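Local structure of delta-aminolevulinic acid dehydratase (Toxoplasma gondii ME49, 3OBK) at residues Gln37-Lys42 with Phe321-Ala326; Val52-Thr57 with Asp112-Arg117; Gly188-Ile193 with Glu259-Leu264. The protein catalyses the condensation of two molecules of 5-aminolevulinic acid to porphobilinogen, an early step of tetrapyrrole biosynthesis, and is captured here as an octamer with that product bound. All blocks are in the same frame, centred on the assembly; numbering follows the deposited sequence.

Contact 1: residues Gln37-Lys42 with Phe321-Ala326. With EDO (1,2-ethanediol), chain Y; EDO (1,2-ethanediol), chain M.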
loop_
_atom_site.group_PDB
_atom_site.type_symbol
_atom_site.label_atom_id
_atom_site.label_comp_id
_atom_site.label_asym_id
_atom_site.label_seq_id
_atom_site.Cartn_x
_atom_site.Cartn_y
_atom_site.Cartn_z
ATOM N N GLN A 37 -15.027 -7.960 20.858
ATOM C CA GLN A 37 -15.910 -8.269 19.725
ATOM C C GLN A 37 -15.917 -7.145 18.698
ATOM O O GLN A 37 -16.213 -6.020 19.018
ATOM C CB GLN A 37 -17.329 -8.490 20.270
ATOM C CG GLN A 37 -18.409 -8.837 19.278
ATOM C CD GLN A 37 -19.783 -9.035 19.921
ATOM O OE1 GLN A 37 -19.895 -9.397 21.087
ATOM N NE2 GLN A 37 -20.835 -8.848 19.135
ATOM N N GLU A 38 -15.597 -7.448 17.456
ATOM C CA GLU A 38 -15.356 -6.414 16.470
ATOM C C GLU A 38 -16.610 -5.958 15.746
ATOM O O GLU A 38 -16.594 -4.921 15.115
ATOM C CB GLU A 38 -14.392 -6.918 15.399
ATOM C CG GLU A 38 -13.041 -7.491 15.880
ATOM C CD GLU A 38 -12.231 -8.158 14.723
ATOM O OE1 GLU A 38 -12.509 -7.834 13.532
ATOM O OE2 GLU A 38 -11.342 -9.012 14.999
ATOM N N ASN A 39 -17.669 -6.765 15.743
ATOM C CA ASN A 39 -18.877 -6.424 14.969
ATOM C C ASN A 39 -20.141 -6.744 15.750
ATOM O O ASN A 39 -20.171 -7.675 16.567
ATOM C CB ASN A 39 -18.892 -7.122 13.624
ATOM C CG ASN A 39 -17.788 -6.636 12.683
ATOM O OD1 ASN A 39 -17.973 -5.655 11.955
ATOM N ND2 ASN A 39 -16.638 -7.333 12.684
ATOM N N LEU A 40 -21.169 -5.938 15.497
ATOM C CA LEU A 40 -22.434 -5.954 16.231
ATOM C C LEU A 40 -23.553 -5.854 15.205
ATOM O O LEU A 40 -23.395 -5.209 14.176
ATOM C CB LEU A 40 -22.506 -4.754 17.166
ATOM C CG LEU A 40 -21.573 -4.804 18.372
ATOM C CD1 LEU A 40 -21.439 -3.433 19.065
ATOM C CD2 LEU A 40 -22.042 -5.858 19.373
ATOM N N VAL A 41 -24.671 -6.511 15.468
ATOM C CA VAL A 41 -25.826 -6.437 14.596
ATOM C C VAL A 41 -26.908 -5.748 15.383
ATOM O O VAL A 41 -27.110 -6.061 16.548
ATOM C CB VAL A 41 -26.344 -7.848 14.205
ATOM C CG1 VAL A 41 -27.648 -7.753 13.532
ATOM C CG2 VAL A 41 -25.361 -8.586 13.335
ATOM N N LYS A 42 -27.625 -4.838 14.746
ATOM C CA LYS A 42 -28.784 -4.211 15.346
ATOM C C LYS A 42 -29.956 -4.264 14.359
ATOM O O LYS A 42 -29.732 -4.392 13.150
ATOM C CB LYS A 42 -28.474 -2.774 15.742
ATOM C CG LYS A 42 -27.885 -1.946 14.628
ATOM C CD LYS A 42 -27.682 -0.485 14.990
ATOM C CE LYS A 42 -27.152 0.303 13.822
ATOM N NZ LYS A 42 -28.003 0.325 12.575
ATOM N N PHE A 321 -22.527 -11.114 7.542
ATOM C CA PHE A 321 -22.660 -9.993 6.585
ATOM C C PHE A 321 -22.014 -8.714 7.103
ATOM O O PHE A 321 -21.439 -7.895 6.363
ATOM C CB PHE A 321 -24.124 -9.649 6.364
ATOM C CG PHE A 321 -24.772 -10.476 5.352
ATOM C CD1 PHE A 321 -24.410 -10.356 4.015
ATOM C CD2 PHE A 321 -25.767 -11.369 5.703
ATOM C CE1 PHE A 321 -25.020 -11.151 3.072
ATOM C CE2 PHE A 321 -26.375 -12.125 4.760
ATOM C CZ PHE A 321 -26.006 -12.034 3.463
ATOM N N ARG A 322 -22.142 -8.558 8.402
ATOM C CA ARG A 322 -21.694 -7.389 9.065
ATOM C C ARG A 322 -20.165 -7.404 9.187
ATOM O O ARG A 322 -19.525 -6.425 8.852
ATOM C CB ARG A 322 -22.419 -7.347 10.393
ATOM C CG ARG A 322 -22.542 -6.015 10.960
ATOM C CD ARG A 322 -23.870 -5.249 10.754
ATOM N NE ARG A 322 -23.614 -4.113 11.653
ATOM C CZ ARG A 322 -23.337 -2.857 11.324
ATOM N NH1 ARG A 322 -23.025 -1.989 12.274
ATOM N NH2 ARG A 322 -23.445 -2.424 10.098
ATOM N N ARG A 323 -19.579 -8.522 9.608
ATOM C CA ARG A 323 -18.126 -8.661 9.672
ATOM C C ARG A 323 -17.482 -8.446 8.278
ATOM O O ARG A 323 -16.487 -7.747 8.144
ATOM C CB ARG A 323 -17.756 -10.035 10.193
ATOM C CG ARG A 323 -16.256 -10.321 10.272
ATOM C CD ARG A 323 -15.902 -11.831 10.285
ATOM N NE ARG A 323 -16.495 -12.465 9.126
ATOM C CZ ARG A 323 -17.434 -13.413 9.111
ATOM N NH1 ARG A 323 -17.881 -13.991 10.216
ATOM N NH2 ARG A 323 -17.901 -13.819 7.941
ATOM N N ALA A 324 -18.102 -9.042 7.258
ATOM C CA ALA A 324 -17.699 -8.936 5.874
ATOM C C ALA A 324 -17.754 -7.510 5.317
ATOM O O ALA A 324 -17.101 -7.222 4.332
ATOM C CB ALA A 324 -18.551 -9.847 5.049
ATOM N N GLY A 325 -18.524 -6.620 5.927
ATOM C CA GLY A 325 -18.487 -5.180 5.594
ATOM C C GLY A 325 -19.844 -4.579 5.257
ATOM O O GLY A 325 -19.907 -3.509 4.725
ATOM N N ALA A 326 -20.936 -5.267 5.540
ATOM C CA ALA A 326 -22.263 -4.694 5.266
ATOM C C ALA A 326 -22.626 -3.696 6.354
ATOM O O ALA A 326 -22.682 -4.040 7.537
ATOM C CB ALA A 326 -23.326 -5.745 5.207
HETATM C C1 EDO Y . -19.122 -2.008 15.927
HETATM O O1 EDO Y . -18.888 -0.656 16.346
HETATM C C2 EDO Y . -20.067 -1.995 14.742
HETATM O O2 EDO Y . -20.142 -3.307 14.204
HETATM C C1 EDO M . -24.357 -8.699 23.121
HETATM O O1 EDO M . -24.326 -8.532 24.545
HETATM C C2 EDO M . -23.120 -8.104 22.430
HETATM O O2 EDO M . -21.981 -8.929 22.675
HETATM O O HOH W 1 -14.761 -6.918 10.495
HETATM O O HOH W 2 -17.266 -4.729 9.301
#
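Arg322, on the last turn of helix 310-324, reaches across to the loop Gln37-Lys42, extended from Asn39 on, and grips the carbonyl oxygen of Leu40. Its CB lies 4.3 Å from Val41 CG2. Arg322 CG passes 3.4 Å from Leu40 O; the bend at chi2 (98°) then keeps CD beside the same oxygen and brings NE onto it. NE donates to Leu40 O at 2.8 Å with an N-H...O angle of 158°, the oxygen sitting in the guanidinium plane and met almost head-on (C=O...N 165°). Beyond CZ, NH1 lies 3.7 Å from O2 of an ethanediol, and NH2 makes a weak bond to Ala326 O, tying the group back to its own segment just past the helix end. Asn39 lays its amide against Arg323 CA, 3.6 Å from ND2. A water accepting from ND2 links this side chain to the carbonyl oxygen of Arg323, although the amide's stronger partner is Ser244 of the third subunit. Arg323 turns away to Asp274 of that same subunit. The helix ends at Gly325 in a Schellman motif, leading into strand 328-331 of the TIM barrel, while Gln37-Lys42 links the N-terminal arm to the barrel at a subunit interface.

Contact 2: residues Val52-Thr57 with Asp112-Arg117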
loop_
_atom_site.group_PDB
_atom_site.type_symbol
_atom_site.label_atom_id
_atom_site.label_comp_id
_atom_site.label_asym_id
_atom_site.label_seq_id
_atom_site.Cartn_x
_atom_site.Cartn_y
_atom_site.Cartn_z
ATOM N N VAL A 52 -46.124 -7.188 -2.522
ATOM C CA VAL A 52 -47.519 -6.783 -2.533
ATOM C C VAL A 52 -48.178 -7.097 -3.871
ATOM O O VAL A 52 -47.567 -6.949 -4.922
ATOM C CB VAL A 52 -47.685 -5.282 -2.242
ATOM C CG1 VAL A 52 -46.884 -4.448 -3.204
ATOM C CG2 VAL A 52 -49.185 -4.892 -2.275
ATOM N N HIS A 53 -49.442 -7.509 -3.818
ATOM C CA HIS A 53 -50.248 -7.686 -5.030
ATOM C C HIS A 53 -51.625 -7.046 -4.896
ATOM O O HIS A 53 -52.065 -6.714 -3.805
ATOM C CB HIS A 53 -50.337 -9.173 -5.426
ATOM C CG HIS A 53 -51.124 -10.042 -4.484
ATOM N ND1 HIS A 53 -51.425 -11.355 -4.784
ATOM C CD2 HIS A 53 -51.666 -9.801 -3.266
ATOM C CE1 HIS A 53 -52.138 -11.876 -3.801
ATOM N NE2 HIS A 53 -52.288 -10.959 -2.862
ATOM N N ASP A 54 -52.303 -6.874 -6.018
ATOM C CA ASP A 54 -53.594 -6.202 -6.042
ATOM C C ASP A 54 -54.721 -7.217 -5.943
ATOM O O ASP A 54 -55.480 -7.389 -6.877
ATOM C CB ASP A 54 -53.734 -5.392 -7.342
ATOM C CG ASP A 54 -54.439 -4.077 -7.145
ATOM O OD1 ASP A 54 -55.146 -3.879 -6.124
ATOM O OD2 ASP A 54 -54.257 -3.222 -8.023
ATOM N N GLU A 55 -54.817 -7.897 -4.808
ATOM C CA GLU A 55 -55.881 -8.857 -4.567
ATOM C C GLU A 55 -56.363 -8.620 -3.171
ATOM O O GLU A 55 -55.664 -8.013 -2.383
ATOM C CB GLU A 55 -55.367 -10.288 -4.671
ATOM C CG GLU A 55 -54.643 -10.644 -5.984
ATOM C CD GLU A 55 -55.579 -10.749 -7.202
ATOM O OE1 GLU A 55 -56.831 -10.683 -7.047
ATOM O OE2 GLU A 55 -55.027 -10.900 -8.328
ATOM N N GLU A 56 -57.550 -9.120 -2.849
ATOM C CA GLU A 56 -58.184 -8.847 -1.557
ATOM C C GLU A 56 -57.479 -9.612 -0.429
ATOM O O GLU A 56 -57.505 -9.192 0.731
ATOM C CB GLU A 56 -59.685 -9.208 -1.610
ATOM N N THR A 57 -56.841 -10.718 -0.803
ATOM C CA THR A 57 -56.322 -11.695 0.147
ATOM C C THR A 57 -54.823 -12.009 -0.055
ATOM O O THR A 57 -54.299 -11.999 -1.165
ATOM C CB THR A 57 -57.198 -12.975 0.090
ATOM O OG1 THR A 57 -58.474 -12.673 0.683
ATOM C CG2 THR A 57 -56.573 -14.123 0.816
ATOM N N ASP A 112 -50.615 5.487 -11.034
ATOM C CA ASP A 112 -51.735 4.868 -10.336
ATOM C C ASP A 112 -51.582 3.364 -10.225
ATOM O O ASP A 112 -52.527 2.676 -9.883
ATOM C CB ASP A 112 -53.035 5.183 -11.075
ATOM C CG ASP A 112 -53.297 6.674 -11.171
ATOM O OD1 ASP A 112 -53.100 7.392 -10.142
ATOM O OD2 ASP A 112 -53.721 7.123 -12.272
ATOM N N GLY A 113 -50.388 2.866 -10.512
ATOM C CA GLY A 113 -50.099 1.433 -10.427
ATOM C C GLY A 113 -49.893 0.968 -9.006
ATOM O O GLY A 113 -49.801 1.783 -8.079
ATOM N N LEU A 114 -49.795 -0.346 -8.834
ATOM C CA LEU A 114 -49.767 -0.940 -7.493
ATOM C C LEU A 114 -48.619 -0.391 -6.646
ATOM O O LEU A 114 -48.838 0.050 -5.526
ATOM C CB LEU A 114 -49.708 -2.467 -7.549
ATOM C CG LEU A 114 -49.585 -3.196 -6.206
ATOM C CD1 LEU A 114 -50.781 -3.004 -5.284
ATOM C CD2 LEU A 114 -49.354 -4.656 -6.472
ATOM N N LEU A 115 -47.403 -0.395 -7.158
ATOM C CA LEU A 115 -46.292 0.039 -6.308
ATOM C C LEU A 115 -46.448 1.487 -5.842
ATOM O O LEU A 115 -46.374 1.742 -4.639
ATOM C CB LEU A 115 -44.923 -0.199 -6.957
ATOM C CG LEU A 115 -43.733 -0.199 -6.011
ATOM C CD1 LEU A 115 -43.965 -1.144 -4.830
ATOM C CD2 LEU A 115 -42.466 -0.576 -6.815
ATOM N N PRO A 116 -46.684 2.439 -6.759
ATOM C CA PRO A 116 -46.893 3.808 -6.246
ATOM C C PRO A 116 -48.009 3.927 -5.222
ATOM O O PRO A 116 -47.889 4.688 -4.292
ATOM C CB PRO A 116 -47.257 4.606 -7.509
ATOM C CG PRO A 116 -46.562 3.927 -8.566
ATOM C CD PRO A 116 -46.624 2.440 -8.227
ATOM N N ARG A 117 -49.089 3.183 -5.386
ATOM C CA ARG A 117 -50.174 3.224 -4.398
ATOM C C ARG A 117 -49.730 2.607 -3.065
ATOM O O ARG A 117 -50.138 3.064 -2.002
ATOM C CB ARG A 117 -51.426 2.508 -4.917
ATOM C CG ARG A 117 -52.167 3.260 -5.986
ATOM C CD ARG A 117 -53.469 2.533 -6.381
ATOM N NE ARG A 117 -53.251 1.508 -7.414
ATOM C CZ ARG A 117 -53.452 0.190 -7.293
ATOM N NH1 ARG A 117 -53.220 -0.569 -8.352
ATOM N NH2 ARG A 117 -53.878 -0.388 -6.156
#
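Leu114 supplies the apolar part of this contact, pushing its two methyls against the end of strand 46-53. CD1 meets Val52 CG2 tip to tip at 3.9 Å, and CD2 settles on the backbone, 3.3 Å from Val52 O and 3.5 Å from His53 CA. The Leu114 CB already points at the strand; CG anti to the backbone N, with chi2 at 64°, then sets one methyl on Val52 and the other on the main chain. Met72 of helix 72-84 also packs on Leu114, and Leu75 of that helix touches Val52.

Strand 46-53 and helix 114-125 belong to the TIM barrel of the family: the helix follows strand 89-95, which runs parallel to 46-53 and is bonded to Val52 through Phe93 and Lys95. The chain leaves strand 46-53 through an inverse gamma turn centred on Asp54.

The charged part is a salt bridge toward solvent, where Asp54 is exposed. Arg117 NH1 donates to Asp54 OD2 at 2.9 Å, meeting the oxygen on its syn side but 33° out of the carboxylate plane; NH2 adds a weak second bond to the same oxygen. The two flat groups are turned 31° from each other.

Arg117 NE, in the first turn, bonds back to Asp112 O, just ahead of the N-cap Gly113, at 2.8 Å and from above the carbonyl plane. That bond fixes the rotation of the guanidinium, one face of which lies over Leu114 CA, and leaves NH1 and NH2 directed at Asp54.

Contact 3: residues Gly188-Ile193 with Glu259-Leu264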
loop_
_atom_site.group_PDB
_atom_site.type_symbol
_atom_site.label_atom_id
_atom_site.label_comp_id
_atom_site.label_asym_id
_atom_site.label_seq_id
_atom_site.Cartn_x
_atom_site.Cartn_y
_atom_site.Cartn_z
ATOM N N GLY A 188 -24.631 2.571 -17.046
ATOM C CA GLY A 188 -24.853 4.012 -16.960
ATOM C C GLY A 188 -26.161 4.458 -16.359
ATOM O O GLY A 188 -26.424 5.639 -16.311
ATOM N N ARG A 189 -26.977 3.542 -15.853
ATOM C CA ARG A 189 -28.284 3.967 -15.334
ATOM C C ARG A 189 -28.190 4.871 -14.106
ATOM O O ARG A 189 -29.046 5.740 -13.937
ATOM C CB ARG A 189 -29.239 2.765 -15.100
ATOM C CG ARG A 189 -29.227 2.085 -13.746
ATOM C CD ARG A 189 -28.015 1.191 -13.521
ATOM N NE ARG A 189 -28.387 0.027 -12.717
ATOM C CZ ARG A 189 -27.532 -0.773 -12.088
ATOM N NH1 ARG A 189 -26.235 -0.545 -12.133
ATOM N NH2 ARG A 189 -27.989 -1.801 -11.374
ATOM N N VAL A 190 -27.166 4.694 -13.258
ATOM C CA VAL A 190 -27.122 5.473 -12.019
ATOM C C VAL A 190 -27.085 6.951 -12.349
ATOM O O VAL A 190 -27.883 7.728 -11.863
ATOM C CB VAL A 190 -25.951 5.115 -11.067
ATOM C CG1 VAL A 190 -25.944 6.089 -9.903
ATOM C CG2 VAL A 190 -26.069 3.639 -10.538
ATOM N N SER A 191 -26.163 7.339 -13.190
ATOM C CA SER A 191 -26.004 8.753 -13.492
ATOM C C SER A 191 -27.225 9.314 -14.182
ATOM O O SER A 191 -27.582 10.467 -13.939
ATOM C CB SER A 191 -24.800 8.979 -14.397
ATOM O OG SER A 191 -24.561 10.365 -14.582
ATOM N N ALA A 192 -27.842 8.507 -15.053
ATOM C CA ALA A 192 -28.962 8.964 -15.851
ATOM C C ALA A 192 -30.141 9.183 -14.927
ATOM O O ALA A 192 -30.862 10.207 -15.033
ATOM C CB ALA A 192 -29.302 7.961 -16.953
ATOM N N ILE A 193 -30.343 8.231 -14.016
ATOM C CA ILE A 193 -31.446 8.343 -13.058
ATOM C C ILE A 193 -31.194 9.528 -12.147
ATOM O O ILE A 193 -32.086 10.290 -11.862
ATOM C CB ILE A 193 -31.644 7.073 -12.214
ATOM C CG1 ILE A 193 -32.147 5.944 -13.121
ATOM C CG2 ILE A 193 -32.614 7.382 -11.113
ATOM C CD1 ILE A 193 -31.939 4.502 -12.687
ATOM N N GLU A 259 -20.730 8.131 -10.597
ATOM C CA GLU A 259 -22.054 8.530 -11.110
ATOM C C GLU A 259 -23.005 9.108 -10.052
ATOM O O GLU A 259 -24.123 9.484 -10.379
ATOM C CB GLU A 259 -22.719 7.339 -11.822
ATOM C CG GLU A 259 -22.041 7.000 -13.142
ATOM C CD GLU A 259 -22.662 5.805 -13.886
ATOM O OE1 GLU A 259 -23.893 5.521 -13.760
ATOM O OE2 GLU A 259 -21.883 5.156 -14.652
ATOM N N GLY A 260 -22.598 9.130 -8.784
ATOM C CA GLY A 260 -23.390 9.784 -7.722
ATOM C C GLY A 260 -24.250 8.947 -6.762
ATOM O O GLY A 260 -25.027 9.495 -5.964
ATOM N N ALA A 261 -24.103 7.631 -6.815
ATOM C CA ALA A 261 -24.824 6.746 -5.899
ATOM C C ALA A 261 -24.526 7.132 -4.450
ATOM O O ALA A 261 -23.447 7.642 -4.131
ATOM C CB ALA A 261 -24.444 5.323 -6.127
ATOM N N ASP A 262 -25.510 6.865 -3.600
ATOM C CA ASP A 262 -25.455 7.084 -2.173
ATOM C C ASP A 262 -25.027 5.813 -1.408
ATOM O O ASP A 262 -24.477 5.909 -0.305
ATOM C CB ASP A 262 -26.857 7.495 -1.686
ATOM C CG ASP A 262 -27.340 8.784 -2.303
ATOM O OD1 ASP A 262 -26.735 9.839 -1.985
ATOM O OD2 ASP A 262 -28.333 8.767 -3.072
ATOM N N MET A 263 -25.369 4.631 -1.954
ATOM C CA MET A 263 -24.979 3.330 -1.372
ATOM C C MET A 263 -24.779 2.315 -2.468
ATOM O O MET A 263 -25.390 2.422 -3.539
ATOM C CB MET A 263 -26.043 2.796 -0.418
ATOM C CG MET A 263 -26.420 3.761 0.723
ATOM S SD MET A 263 -27.612 3.084 1.906
ATOM C CE MET A 263 -28.173 4.632 2.629
ATOM N N LEU A 264 -23.929 1.324 -2.183
ATOM C CA LEU A 264 -23.650 0.228 -3.087
ATOM C C LEU A 264 -24.077 -1.106 -2.500
ATOM O O LEU A 264 -23.807 -1.406 -1.337
ATOM C CB LEU A 264 -22.185 0.195 -3.402
ATOM C CG LEU A 264 -21.637 1.504 -3.976
ATOM C CD1 LEU A 264 -20.107 1.398 -4.074
ATOM C CD2 LEU A 264 -22.278 1.895 -5.309
HETATM O O HOH W 3 -22.132 2.334 -15.524
HETATM O O HOH W 4 -24.541 2.808 -13.348
#
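Glu259 is stretched out across the first turn of helix 189-199: CG lies anti to its own carbonyl carbon (chi1 -71°) and the chain stays extended beyond it (chi2 179°), which carries the carboxylate up to the backbone of Gly188-Ser191. The setting is the TIM barrel, where helix 189-199 follows strand 179-182 and residues 259-262 link helix 247-258 to strand 263-267; strand 206-213 lies between the two strands.

Glu259 OE1 accepts from Ser191 N at 3.0 Å, on the anti side of the carboxylate and with an N-H...O angle of 154°. A negative group beside the N terminus of a helix, with the Ser191 N-H bonded to it, probably gains from the helix dipole. The cap position itself belongs to Gly188, whose positive phi leads the chain into the helix. Behind the carboxylate, Glu259 CG packs against Ser191 CB at 3.6 Å, while the Ser191 hydroxyl is engaged by Gln20 of the second subunit.

Val190 packs between Glu259 and Ala261. Its CB lies beside Glu259 OE1, and CG1 touches Ala261 CB at 4.1 Å; Ala209 of strand 206-213 backs both Val190 and Ala261. Between Glu259 and Ala261, Gly260 ends helix 247-258 in a Schellman motif. Arg189 turns away from this contact to a salt bridge with Asp184.

Two waters complete the hold on the carboxylate. One donates to Glu259 OE1 at 2.8 Å and accepts from Val190 N; the other donates to Glu259 OE2 and accepts from Gly188 N at 2.9 Å.

Overall arrangement
All three contacts are largely buried and belong to one TIM barrel, but they differ in what surrounds them. Contact 2 lies on the other side of the chain's centre from contact 1, some 35 Å between centres, and no other subunit touches it; its polar part is a salt bridge on the solvent side, next to buried Val52 and Leu114. Contacts 1 and 3 both meet the second subunit, and in each a charged side chain binds main chain: a guanidinium takes a carbonyl oxygen in contact 1, a carboxylate an amide N-H in contact 3, with bridging waters in both. Contacts 2 and 3 reach the same sheet and come in series, nested within the long loop closed by contact 1.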